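Side-chain contacts in enoyl CoA hydratase/isomerase (Crotonase) (Legionella pneumophila subsp. pneumophila, PDB 3I47), which probably catalyses the hydration or isomerisation of enoyl-CoA thioesters: residues Q31-T34 and E35-I38; T77-E80 and N81-S85; I154-R157 and A158-L162; L194-A197 and S198-S201. One frame throughout, in Å; residues are numbered along the deposited sequence. Where two conformers were deposited one is given.

How the contacts relate
All four contacts are local, each joining side chains mostly three to five residues apart within a helix or at its start, and they follow one another along the chain without overlapping. Contacts 1 and 2 are near neighbours, their centres about 17 Å apart and nearest atoms about 6 Å apart, because helix 30-45 packs on helix 78-97. Contact 3, at the start of helix 156-165, lies about 27 to 28 Å from both by centres. Contact 4 lies in the last turns of helix 189-201, about 39 Å, centre to centre, from contact 2, across the middle of the chain. Contacts 1 and 4 belong to helices packed against the six-stranded sheet of the crotonase-like fold. Contacts 2 and 3 lie on other helices, contact 2 at the surface.

Contact 1 of 4, residues Q31-T34 and E35-I38; sequences QLLT and EMRI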
ATOM      1  N   GLN A  31      -2.414  13.559  13.372  1.00 12.50           N
ATOM      2  CA  GLN A  31      -1.675  12.832  14.428  1.00 12.37           C
ATOM      3  C   GLN A  31      -1.531  11.349  14.068  1.00 13.43           C
ATOM      4  O   GLN A  31      -0.418  10.812  14.094  1.00 13.55           O
ATOM      5  CB  GLN A  31      -2.355  12.997  15.785  1.00 13.06           C
ATOM      6  CG  GLN A  31      -1.575  12.370  16.940  1.00 14.34           C
ATOM      7  CD  GLN A  31      -2.314  12.520  18.245  1.00 13.71           C
ATOM      8  OE1 GLN A  31      -2.539  13.635  18.715  1.00 14.99           O
ATOM      9  NE2 GLN A  31      -2.690  11.388  18.851  1.00 15.66           N
ATOM     10  N   LEU A  32      -2.640  10.696  13.712  1.00 13.80           N
ATOM     11  CA  LEU A  32      -2.580   9.285  13.347  1.00 14.16           C
ATOM     12  C   LEU A  32      -1.660   9.094  12.139  1.00 13.02           C
ATOM     13  O   LEU A  32      -0.848   8.167  12.099  1.00 13.15           O
ATOM     14  CB  LEU A  32      -3.987   8.749  13.026  1.00 15.44           C
ATOM     15  CG  LEU A  32      -4.101   7.282  12.599  1.00 13.30           C
ATOM     16  CD1 LEU A  32      -3.758   6.326  13.736  1.00 17.23           C
ATOM     17  CD2 LEU A  32      -5.488   6.984  12.026  1.00 16.56           C
ATOM     18  N   LEU A  33      -1.803   9.966  11.144  1.00 12.51           N
ATOM     19  CA  LEU A  33      -0.987   9.836   9.927  1.00 13.37           C
ATOM     20  C   LEU A  33       0.503  10.072  10.184  1.00 13.46           C
ATOM     21  O   LEU A  33       1.354   9.470   9.524  1.00 13.73           O
ATOM     22  CB  LEU A  33      -1.523  10.739   8.811  1.00 13.93           C
ATOM     23  CG  LEU A  33      -2.942  10.402   8.355  1.00 14.21           C
ATOM     24  CD1 LEU A  33      -3.450  11.507   7.432  1.00 15.63           C
ATOM     25  CD2 LEU A  33      -3.055   9.028   7.715  1.00 15.46           C
ATOM     26  N   THR A  34       0.827  10.942  11.141  1.00 13.30           N
ATOM     27  CA  THR A  34       2.221  11.150  11.536  1.00 12.99           C
ATOM     28  C   THR A  34       2.789   9.893  12.185  1.00 13.42           C
ATOM     29  O   THR A  34       3.916   9.504  11.868  1.00 13.98           O
ATOM     30  CB  THR A  34       2.341  12.370  12.485  1.00 12.81           C
ATOM     31  OG1 THR A  34       2.022  13.550  11.745  1.00 13.77           O
ATOM     32  CG2 THR A  34       3.768  12.512  13.014  1.00 13.84           C
ATOM     33  N   GLU A  35       2.010   9.249  13.059  1.00 13.25           N
ATOM     34  CA  GLU A  35       2.413   7.952  13.633  1.00 13.95           C
ATOM     35  C   GLU A  35       2.714   6.946  12.536  1.00 13.96           C
ATOM     36  O   GLU A  35       3.714   6.235  12.591  1.00 14.10           O
ATOM     37  CB  GLU A  35       1.337   7.354  14.533  1.00 15.59           C
ATOM     38  CG  GLU A  35       1.042   8.161  15.787  1.00 21.40           C
ATOM     39  CD  GLU A  35       0.529   7.297  16.939  1.00 15.58           C
ATOM     40  OE1 GLU A  35      -0.513   7.664  17.529  1.00 23.08           O
ATOM     41  OE2 GLU A  35       1.160   6.265  17.244  1.00 22.15           O
ATOM     42  N   MET A  36       1.833   6.884  11.543  1.00 13.47           N
ATOM     43  CA  MET A  36       2.019   5.969  10.420  1.00 14.37           C
ATOM     44  C   MET A  36       3.311   6.244   9.670  1.00 14.47           C
ATOM     45  O   MET A  36       4.046   5.307   9.342  1.00 14.79           O
ATOM     46  CB  MET A  36       0.793   5.977   9.500  1.00 15.35           C
ATOM     47  CG  MET A  36      -0.457   5.458  10.217  1.00 18.86           C
ATOM     48  SD  MET A  36      -1.937   5.337   9.162  1.00 16.81           S
ATOM     49  CE  MET A  36      -1.389   4.146   7.996  1.00 21.02           C
ATOM     50  N   ARG A  37       3.603   7.521   9.419  1.00 14.25           N
ATOM     51  CA  ARG A  37       4.854   7.903   8.740  1.00 14.52           C
ATOM     52  C   ARG A  37       6.082   7.378   9.489  1.00 14.47           C
ATOM     53  O   ARG A  37       7.007   6.821   8.883  1.00 14.90           O
ATOM     54  CB  ARG A  37       4.971   9.425   8.624  1.00 16.17           C
ATOM     55  CG  ARG A  37       4.012  10.052   7.636  1.00 19.16           C
ATOM     56  CD  ARG A  37       4.209  11.568   7.612  1.00 18.06           C
ATOM     57  NE  ARG A  37       5.498  11.939   7.013  1.00 20.38           N
ATOM     58  CZ  ARG A  37       6.010  13.166   7.042  1.00 19.60           C
ATOM     59  NH1 ARG A  37       5.354  14.153   7.649  1.00 21.42           N
ATOM     60  NH2 ARG A  37       7.179  13.411   6.461  1.00 21.78           N
ATOM     61  N   ILE A  38       6.095   7.575  10.807  1.00 14.14           N
ATOM     62  CA  ILE A  38       7.242   7.163  11.608  1.00 13.82           C
ATOM     63  C   ILE A  38       7.422   5.655  11.598  1.00 13.69           C
ATOM     64  O   ILE A  38       8.536   5.163  11.378  1.00 13.13           O
ATOM     65  CB  ILE A  38       7.147   7.686  13.062  1.00 15.19           C
ATOM     66  CG1 ILE A  38       7.199   9.217  13.050  1.00 18.46           C
ATOM     67  CG2 ILE A  38       8.291   7.110  13.913  1.00 17.82           C
ATOM     68  CD1 ILE A  38       6.863   9.880  14.377  1.00 17.56           C
TER
HETATM   69  O   HOH W   1      -2.870   8.950  17.149  1.00 24.92           O
HETATM   70  O   HOH W   2       4.003  14.438   9.986  1.00 21.77           O
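The hydroxyl OG1 of Thr-34 accepts from a water at 2.8 Å, and the same water takes a weak bond from Arg-37 NH1, 2.7 Å away, so linking the threonine to the guanidinium group. A second grip on this hydroxyl is its hydrogen bond with the carbonyl O of Asn-30, one turn back. Thr-34 OG1 stands beside its own backbone N (chi1 -67°), a torsion that turns the hydroxyl back toward the preceding turn. Its CG2 branch faces the other way along the helix and approaches Ile-38 CD1 loosely, at 4.3 Å. Another water spans one turn, accepting from Gln-31 NE2 at 3.0 Å and donating to Glu-35 OE1 at 2.7 Å; amide and carboxylate are thus joined through solvent. On the buried side the contact is apolar, Leu-33 CD2 meeting Met-36 SD at 4.1 Å with the two chains running at a slant to each other. Regular i to i+4 backbone bonds, such as Met-36 N to Leu-32 O at 3.0 Å, hold the spacing. Helix 30-45 is the connection of a beta-alpha-beta unit between strands 14-19 and 51-56; here Leu-33 and Arg-37 rest on Leu-91 of helix 78-97, while Glu-35 and Met-36 touch Leu-6 of strand 6-11.

Contact 2 of 4, residues T77-E80 and N81-S85; sequences TEEE and NLEDS
Glu-79 meets Leu-82 and Glu-83, though tentatively, since Glu-79 and Glu-83 were each modelled in two conformers and what follows holds for one of them. Its CG lies opposite the backbone N (chi1 -176°) and the chain then bends at chi2 (46°), which swings the carboxylate round to lie beside Leu-82 and Glu-83, crossing both at a slant. Oxygen OE2 comes to 3.8 Å from Leu-82 CD2 and to 3.6 Å from Glu-83 CG, so its neighbours here are aliphatic carbons. In this conformer the carboxylates also approach, Glu-79 OE2 to Glu-83 OE2 being 4.0 Å, with their planes turned 48° apart. Behind this first shell stands the helix start. Thr-77 and Glu-80 form a capping box: Thr-77 OG1 accepts from Glu-80 N at 3.1 Å, and Glu-80 OE1 accepts from Thr-77 N at 2.9 Å, on the anti side and somewhat out of the carboxylate plane. One turn on, Asn-81 O takes two donors from opposite faces of its carbonyl plane, the amide N and the hydroxyl OG of Ser-85. Farther out, Asp-84 OD1 is held by Trp-69 NE1, and both Asn-81 and Asp-84 lie against Phe-76. Any repulsion between Glu-79 and Glu-83 depends on the conformers they adopt. The capping box is firmer: at the start of helix 78-97 the negative charge of Glu-80 is probably favoured by the helix dipole and by the backbone N-H it accepts.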
ATOM      1  N   THR A  77      -6.187  28.429   7.843  1.00 15.31           N
ATOM      2  CA  THR A  77      -5.809  29.250   6.694  1.00 15.73           C
ATOM      3  C   THR A  77      -5.296  28.350   5.559  1.00 15.61           C
ATOM      4  O   THR A  77      -5.047  27.140   5.751  1.00 15.22           O
ATOM      5  CB  THR A  77      -4.678  30.232   7.046  1.00 15.84           C
ATOM      6  OG1 THR A  77      -3.492  29.490   7.368  1.00 15.89           O
ATOM      7  CG2 THR A  77      -5.065  31.137   8.227  1.00 16.19           C
ATOM      8  N   GLU A  78      -5.105  28.935   4.381  1.00 15.76           N
ATOM      9  CA  GLU A  78      -4.586  28.166   3.247  1.00 15.80           C
ATOM     10  C   GLU A  78      -3.199  27.585   3.565  1.00 15.55           C
ATOM     11  O   GLU A  78      -2.921  26.426   3.257  1.00 15.29           O
ATOM     12  CB  GLU A  78      -4.559  29.028   1.976  1.00 16.56           C
ATOM     13  CG  GLU A  78      -4.308  28.238   0.686  1.00 20.41           C
ATOM     14  CD  GLU A  78      -4.505  29.080  -0.575  1.00 17.22           C
ATOM     15  OE1 GLU A  78      -4.882  30.261  -0.453  1.00 21.69           O
ATOM     16  OE2 GLU A  78      -4.274  28.549  -1.678  1.00 20.92           O
ATOM     17  N   GLU A  79      -2.351  28.395   4.202  1.00 15.90           N
ATOM     18  CA  GLU A  79      -1.003  27.942   4.548  0.50 16.05           C
ATOM     19  C   GLU A  79      -1.033  26.822   5.588  1.00 15.20           C
ATOM     20  O   GLU A  79      -0.261  25.870   5.477  1.00 14.85           O
ATOM     21  CB  GLU A  79      -0.098  29.098   5.003  0.50 17.01           C
ATOM     22  CG  GLU A  79       1.351  28.685   5.277  0.50 24.63           C
ATOM     23  CD  GLU A  79       1.932  27.801   4.182  0.50 18.32           C
ATOM     24  OE1 GLU A  79       1.987  28.247   3.010  0.50 24.97           O
ATOM     25  OE2 GLU A  79       2.339  26.655   4.492  0.50 24.83           O
ATOM     26  N   GLU A  80      -1.937  26.912   6.567  1.00 14.60           N
ATOM     27  CA  GLU A  80      -2.117  25.848   7.568  1.00 13.93           C
ATOM     28  C   GLU A  80      -2.636  24.569   6.910  1.00 13.36           C
ATOM     29  O   GLU A  80      -2.215  23.456   7.262  1.00 13.28           O
ATOM     30  CB  GLU A  80      -3.052  26.307   8.688  1.00 14.44           C
ATOM     31  CG  GLU A  80      -2.399  27.344   9.611  1.00 13.98           C
ATOM     32  CD  GLU A  80      -3.372  28.049  10.532  1.00 15.42           C
ATOM     33  OE1 GLU A  80      -4.592  28.068  10.268  1.00 15.01           O
ATOM     34  OE2 GLU A  80      -2.900  28.620  11.541  1.00 15.03           O
ATOM     35  N   ASN A  81      -3.531  24.735   5.940  1.00 13.02           N
ATOM     36  CA  ASN A  81      -4.017  23.587   5.166  1.00 12.78           C
ATOM     37  C   ASN A  81      -2.938  22.908   4.333  1.00 13.31           C
ATOM     38  O   ASN A  81      -2.962  21.683   4.171  1.00 13.59           O
ATOM     39  CB  ASN A  81      -5.157  24.013   4.246  1.00 12.41           C
ATOM     40  CG  ASN A  81      -6.487  24.089   4.955  1.00 12.14           C
ATOM     41  OD1 ASN A  81      -7.239  25.074   4.794  1.00 13.70           O
ATOM     42  ND2 ASN A  81      -6.795  23.087   5.745  1.00 10.93           N
ATOM     43  N   LEU A  82      -2.026  23.693   3.767  1.00 13.77           N
ATOM     44  CA  LEU A  82      -0.910  23.123   3.004  1.00 14.34           C
ATOM     45  C   LEU A  82      -0.041  22.218   3.898  1.00 14.32           C
ATOM     46  O   LEU A  82       0.268  21.087   3.533  1.00 14.85           O
ATOM     47  CB  LEU A  82      -0.074  24.223   2.323  1.00 15.44           C
ATOM     48  CG  LEU A  82       1.199  23.743   1.600  1.00 14.80           C
ATOM     49  CD1 LEU A  82       0.866  22.851   0.429  1.00 16.84           C
ATOM     50  CD2 LEU A  82       2.053  24.927   1.135  1.00 16.68           C
ATOM     51  N   GLU A  83       0.337  22.732   5.065  1.00 14.65           N
ATOM     52  CA  GLU A  83       1.128  21.970   6.037  0.50 15.27           C
ATOM     53  C   GLU A  83       0.396  20.699   6.448  1.00 14.87           C
ATOM     54  O   GLU A  83       0.974  19.616   6.484  1.00 14.74           O
ATOM     55  CB  GLU A  83       1.428  22.821   7.278  0.50 16.07           C
ATOM     56  CG  GLU A  83       2.266  24.069   6.992  0.50 23.88           C
ATOM     57  CD  GLU A  83       2.953  24.621   8.232  0.50 17.50           C
ATOM     58  OE1 GLU A  83       3.225  23.833   9.166  0.50 24.27           O
ATOM     59  OE2 GLU A  83       3.234  25.838   8.269  0.50 24.06           O
ATOM     60  N   ASP A  84      -0.889  20.841   6.769  1.00 14.58           N
ATOM     61  CA  ASP A  84      -1.699  19.699   7.170  1.00 14.13           C
ATOM     62  C   ASP A  84      -1.788  18.649   6.047  1.00 13.21           C
ATOM     63  O   ASP A  84      -1.607  17.452   6.297  1.00 12.80           O
ATOM     64  CB  ASP A  84      -3.090  20.187   7.590  1.00 16.04           C
ATOM     65  CG  ASP A  84      -4.043  19.062   7.886  1.00 18.62           C
ATOM     66  OD1 ASP A  84      -4.021  18.557   9.031  1.00 18.71           O
ATOM     67  OD2 ASP A  84      -4.818  18.696   6.969  1.00 18.54           O
ATOM     68  N   SER A  85      -2.045  19.097   4.825  1.00 13.15           N
ATOM     69  CA  SER A  85      -2.213  18.177   3.695  1.00 13.35           C
ATOM     70  C   SER A  85      -0.926  17.444   3.356  1.00 13.22           C
ATOM     71  O   SER A  85      -0.975  16.333   2.827  1.00 13.79           O
ATOM     72  CB  SER A  85      -2.727  18.924   2.464  1.00 14.01           C
ATOM     73  OG  SER A  85      -4.066  19.329   2.679  1.00 18.21           O
TER

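Contact 3 of 4, residues I154-R157 and A158-L162; sequences IGER and AAKML
Gly-155 leaves the helical path with a positive phi (89°), a backbone geometry that suits glycine because a CB here would jam against the preceding carbonyl O, and the first turn of helix 156-165 is closed by Ala-159 N bonding to Gly-155 O at 3.0 Å. Ile-154, just before the break, folds back on the new helix. With CG1 lying between its backbone N and carbonyl carbon (chi1 70°), the branch ends in CD1, which touches Ala-158 CB at 3.9 Å and also meets Ala-159 CB and Leu-162 CD1. One methyl thus meets three residues on the inner side of the helix. This is a junction between two consecutive helices, where Gly-155 both closes helix 147-154 and serves as N-cap of the next; Ala-159 also packs on Val-150 and Val-151 of helix 147-154, and Leu-162 on Phe-134. A water bridges the junction, donating to Ile-154 O at 2.7 Å. It accepts from the first-turn amide Ala-158 N at 2.9 Å, a role the glycine N-cap has no side chain to fill. On the outer side Glu-156 and Lys-160 run side by side in the same direction, yet Glu-156 OE2 and Lys-160 NZ remain 4.7 Å apart. Lys-160 NZ instead donates to a second water, which in turn donates to Arg-157 O.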
ATOM      1  N   ILE A 154      -6.089   2.493 -10.970  1.00 16.69           N
ATOM      2  CA  ILE A 154      -7.351   2.111 -11.634  1.00 16.66           C
ATOM      3  C   ILE A 154      -7.545   2.792 -12.991  1.00 16.65           C
ATOM      4  O   ILE A 154      -8.491   2.480 -13.711  1.00 17.31           O
ATOM      5  CB  ILE A 154      -8.599   2.344 -10.720  1.00 16.98           C
ATOM      6  CG1 ILE A 154      -8.872   3.842 -10.513  1.00 16.04           C
ATOM      7  CG2 ILE A 154      -8.406   1.632  -9.363  1.00 16.87           C
ATOM      8  CD1 ILE A 154     -10.207   4.147  -9.804  1.00 17.45           C
ATOM      9  N   GLY A 155      -6.644   3.701 -13.336  1.00 16.40           N
ATOM     10  CA  GLY A 155      -6.732   4.423 -14.601  1.00 16.50           C
ATOM     11  C   GLY A 155      -7.560   5.691 -14.504  1.00 16.21           C
ATOM     12  O   GLY A 155      -8.454   5.815 -13.662  1.00 16.43           O
ATOM     13  N   GLU A 156      -7.257   6.634 -15.396  1.00 16.07           N
ATOM     14  CA  GLU A 156      -7.933   7.930 -15.462  1.00 16.80           C
ATOM     15  C   GLU A 156      -9.453   7.829 -15.606  1.00 15.89           C
ATOM     16  O   GLU A 156     -10.184   8.564 -14.940  1.00 15.74           O
ATOM     17  CB  GLU A 156      -7.317   8.757 -16.601  1.00 18.72           C
ATOM     18  CG  GLU A 156      -7.869  10.172 -16.760  1.00 32.67           C
ATOM     19  CD  GLU A 156      -7.431  10.839 -18.065  1.00 22.02           C
ATOM     20  OE1 GLU A 156      -6.405  10.424 -18.647  1.00 33.23           O
ATOM     21  OE2 GLU A 156      -8.118  11.788 -18.501  1.00 33.26           O
ATOM     22  N   ARG A 157      -9.924   6.928 -16.475  1.00 16.13           N
ATOM     23  CA  ARG A 157     -11.356   6.817 -16.770  1.00 15.71           C
ATOM     24  C   ARG A 157     -12.167   6.491 -15.500  1.00 15.70           C
ATOM     25  O   ARG A 157     -13.115   7.204 -15.152  1.00 15.79           O
ATOM     26  CB  ARG A 157     -11.598   5.793 -17.890  1.00 15.53           C
ATOM     27  CG  ARG A 157     -13.054   5.710 -18.401  1.00 17.61           C
ATOM     28  CD  ARG A 157     -13.142   4.827 -19.670  1.00 15.95           C
ATOM     29  NE  ARG A 157     -14.502   4.734 -20.211  1.00 17.36           N
ATOM     30  CZ  ARG A 157     -15.087   5.690 -20.936  1.00 15.41           C
ATOM     31  NH1 ARG A 157     -16.332   5.550 -21.372  1.00 15.72           N
ATOM     32  NH2 ARG A 157     -14.424   6.800 -21.211  1.00 16.66           N
ATOM     33  N   ALA A 158     -11.756   5.442 -14.790  1.00 15.63           N
ATOM     34  CA  ALA A 158     -12.497   4.996 -13.618  1.00 15.01           C
ATOM     35  C   ALA A 158     -12.325   5.985 -12.484  1.00 15.02           C
ATOM     36  O   ALA A 158     -13.290   6.294 -11.772  1.00 14.68           O
ATOM     37  CB  ALA A 158     -12.026   3.617 -13.191  1.00 14.82           C
ATOM     38  N   ALA A 159     -11.103   6.507 -12.337  1.00 14.97           N
ATOM     39  CA  ALA A 159     -10.823   7.456 -11.255  1.00 15.33           C
ATOM     40  C   ALA A 159     -11.663   8.714 -11.412  1.00 15.57           C
ATOM     41  O   ALA A 159     -12.292   9.171 -10.457  1.00 16.07           O
ATOM     42  CB  ALA A 159      -9.340   7.815 -11.201  1.00 15.74           C
ATOM     43  N   LYS A 160     -11.688   9.262 -12.627  1.00 15.84           N
ATOM     44  CA  LYS A 160     -12.468  10.457 -12.915  1.00 16.46           C
ATOM     45  C   LYS A 160     -13.940  10.227 -12.544  1.00 15.39           C
ATOM     46  O   LYS A 160     -14.555  11.058 -11.880  1.00 15.91           O
ATOM     47  CB  LYS A 160     -12.330  10.828 -14.393  1.00 18.67           C
ATOM     48  CG  LYS A 160     -12.779  12.231 -14.695  1.00 23.62           C
ATOM     49  CD  LYS A 160     -12.799  12.584 -16.187  1.00 21.92           C
ATOM     50  CE  LYS A 160     -11.876  11.771 -17.035  1.00 24.04           C
ATOM     51  NZ  LYS A 160     -12.720  10.937 -17.935  1.00 24.64           N
ATOM     52  N   MET A 161     -14.495   9.085 -12.963  1.00 14.84           N
ATOM     53  CA  MET A 161     -15.884   8.745 -12.635  1.00 14.08           C
ATOM     54  C   MET A 161     -16.125   8.769 -11.133  1.00 13.48           C
ATOM     55  O   MET A 161     -17.058   9.422 -10.651  1.00 13.02           O
ATOM     56  CB  MET A 161     -16.232   7.351 -13.171  1.00 13.75           C
ATOM     57  CG  MET A 161     -17.616   6.845 -12.762  1.00 16.10           C
ATOM     58  SD  MET A 161     -18.005   5.195 -13.446  1.00 11.34           S
ATOM     59  CE  MET A 161     -17.249   4.144 -12.231  1.00 19.36           C
ATOM     60  N   LEU A 162     -15.295   8.026 -10.400  1.00 13.22           N
ATOM     61  CA  LEU A 162     -15.541   7.839  -8.979  1.00 13.19           C
ATOM     62  C   LEU A 162     -15.282   9.115  -8.179  1.00 13.58           C
ATOM     63  O   LEU A 162     -15.939   9.342  -7.150  1.00 13.52           O
ATOM     64  CB  LEU A 162     -14.711   6.671  -8.436  1.00 12.89           C
ATOM     65  CG  LEU A 162     -15.035   5.332  -9.105  1.00 14.01           C
ATOM     66  CD1 LEU A 162     -13.938   4.308  -8.785  1.00 13.87           C
ATOM     67  CD2 LEU A 162     -16.424   4.866  -8.656  1.00 13.94           C
TER
HETATM   68  O   HOH W   3      -9.894   3.499 -15.838  1.00 19.31           O
HETATM   69  O   HOH W   4     -14.211   9.067 -16.757  1.00 20.68           O

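Contact 4 of 4, residues L194-A197 and S198-S201; sequences LKYA and SQIS
Apolar contact across this helical turn is carried by Tyr-196 and Ile-200. The end of the isoleucine, CD1, comes obliquely to the ring and lies 3.7 Å from Tyr-196 CE2. Tyr-196 CG is trans to its backbone N (chi1 -176°), which carries the ring off the helix toward the sheet, where it packs edge-to-face with His-182 and touches Ile-123 and Ile-125. On the same side of the ring plane, but by Tyr-196 CD1 across the ring from CE2, Gln-199 OE1 stands off obliquely and loosely at 4.3 Å. Among the polar groups, Tyr-196 OH is hydrogen-bonded outside this turn, while Ser-198 OG lies 2.9 Å from Leu-194 O and has a weak bond to Asp-12 OD2. Ser-201 OG (chi1 78°) donates to Ser-198 O at 2.7 Å, coming in from the side of the carbonyl at 114°, close to the lone-pair direction, unlike the more end-on backbone N-H groups. The main chain contributes i to i+4 bonds, of which Ser-201 N to Ala-197 O at 2.9 Å is the last here. Ser-201 O is taken by Arg-50 NH1 where the helix ends. Leu-194, Ala-197 and Ile-200 face strands 14-19, 51-56 and 123-127, the pattern of an amphipathic helix laid on the central sheet of the crotonase fold.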
ATOM      1  N   LEU A 194      -1.475 -12.639   6.015  1.00 15.56           N
ATOM      2  CA  LEU A 194      -0.213 -13.040   6.643  1.00 16.73           C
ATOM      3  C   LEU A 194       0.515 -14.113   5.833  1.00 16.93           C
ATOM      4  O   LEU A 194       1.733 -14.051   5.651  1.00 17.54           O
ATOM      5  CB  LEU A 194      -0.437 -13.534   8.071  1.00 17.73           C
ATOM      6  CG  LEU A 194      -0.910 -12.499   9.089  1.00 19.60           C
ATOM      7  CD1 LEU A 194      -1.091 -13.166  10.448  1.00 19.24           C
ATOM      8  CD2 LEU A 194       0.068 -11.329   9.186  1.00 19.31           C
ATOM      9  N   LYS A 195      -0.238 -15.075   5.315  1.00 16.61           N
ATOM     10  CA  LYS A 195       0.354 -16.138   4.511  1.00 17.37           C
ATOM     11  C   LYS A 195       0.894 -15.614   3.192  1.00 16.93           C
ATOM     12  O   LYS A 195       1.972 -16.021   2.743  1.00 18.49           O
ATOM     13  CB  LYS A 195      -0.655 -17.252   4.261  1.00 19.13           C
ATOM     14  CG  LYS A 195      -0.873 -18.110   5.482  1.00 30.18           C
ATOM     15  CD  LYS A 195      -1.350 -19.479   5.099  1.00 22.47           C
ATOM     16  CE  LYS A 195      -1.584 -20.307   6.331  1.00 30.29           C
ATOM     17  NZ  LYS A 195      -2.325 -21.541   5.987  1.00 24.02           N
ATOM     18  N   TYR A 196       0.148 -14.700   2.576  1.00 15.72           N
ATOM     19  CA  TYR A 196       0.526 -14.144   1.289  1.00 15.77           C
ATOM     20  C   TYR A 196       1.777 -13.280   1.438  1.00 15.43           C
ATOM     21  O   TYR A 196       2.698 -13.364   0.615  1.00 14.83           O
ATOM     22  CB  TYR A 196      -0.655 -13.357   0.719  1.00 16.79           C
ATOM     23  CG  TYR A 196      -0.454 -12.794  -0.664  1.00 16.35           C
ATOM     24  CD1 TYR A 196      -0.610 -13.596  -1.792  1.00 18.03           C
ATOM     25  CD2 TYR A 196      -0.139 -11.458  -0.849  1.00 17.66           C
ATOM     26  CE1 TYR A 196      -0.439 -13.078  -3.076  1.00 17.62           C
ATOM     27  CE2 TYR A 196       0.036 -10.924  -2.129  1.00 17.46           C
ATOM     28  CZ  TYR A 196      -0.125 -11.746  -3.235  1.00 17.28           C
ATOM     29  OH  TYR A 196       0.031 -11.230  -4.500  1.00 18.70           O
ATOM     30  N   ALA A 197       1.815 -12.474   2.505  1.00 14.95           N
ATOM     31  CA  ALA A 197       2.979 -11.635   2.788  1.00 15.40           C
ATOM     32  C   ALA A 197       4.193 -12.507   3.095  1.00 16.79           C
ATOM     33  O   ALA A 197       5.275 -12.229   2.600  1.00 16.94           O
ATOM     34  CB  ALA A 197       2.691 -10.662   3.943  1.00 15.71           C
ATOM     35  N   SER A 198       3.988 -13.573   3.872  1.00 17.95           N
ATOM     36  CA  SER A 198       5.081 -14.492   4.203  1.00 19.52           C
ATOM     37  C   SER A 198       5.656 -15.124   2.942  1.00 20.11           C
ATOM     38  O   SER A 198       6.882 -15.239   2.797  1.00 20.81           O
ATOM     39  CB  SER A 198       4.632 -15.561   5.198  1.00 20.41           C
ATOM     40  OG  SER A 198       4.398 -14.988   6.471  1.00 34.38           O
ATOM     41  N   GLN A 199       4.785 -15.508   2.009  1.00 19.77           N
ATOM     42  CA  GLN A 199       5.239 -16.084   0.734  1.00 20.54           C
ATOM     43  C   GLN A 199       6.151 -15.146  -0.057  1.00 19.57           C
ATOM     44  O   GLN A 199       7.190 -15.569  -0.575  1.00 20.50           O
ATOM     45  CB  GLN A 199       4.055 -16.554  -0.104  1.00 22.29           C
ATOM     46  CG  GLN A 199       3.449 -17.843   0.436  1.00 33.70           C
ATOM     47  CD  GLN A 199       2.002 -18.055   0.022  1.00 24.75           C
ATOM     48  OE1 GLN A 199       1.420 -17.255  -0.718  1.00 33.84           O
ATOM     49  NE2 GLN A 199       1.408 -19.147   0.508  1.00 33.91           N
ATOM     50  N   ILE A 200       5.772 -13.874  -0.151  1.00 17.19           N
ATOM     51  CA  ILE A 200       6.634 -12.890  -0.784  1.00 16.05           C
ATOM     52  C   ILE A 200       7.954 -12.723  -0.005  1.00 16.73           C
ATOM     53  O   ILE A 200       9.030 -12.616  -0.614  1.00 17.44           O
ATOM     54  CB  ILE A 200       5.892 -11.531  -0.947  1.00 15.34           C
ATOM     55  CG1 ILE A 200       4.677 -11.718  -1.868  1.00 15.22           C
ATOM     56  CG2 ILE A 200       6.823 -10.470  -1.509  1.00 14.63           C
ATOM     57  CD1 ILE A 200       3.734 -10.511  -1.910  1.00 16.76           C
ATOM     58  N   SER A 201       7.871 -12.743   1.329  1.00 16.99           N
ATOM     59  CA  SER A 201       9.057 -12.549   2.181  1.00 18.30           C
ATOM     60  C   SER A 201      10.024 -13.720   2.064  1.00 20.03           C
ATOM     61  O   SER A 201      11.195 -13.588   2.405  1.00 20.97           O
ATOM     62  CB  SER A 201       8.672 -12.305   3.650  1.00 19.13           C
ATOM     63  OG  SER A 201       8.326 -13.513   4.310  1.00 24.59           O
TER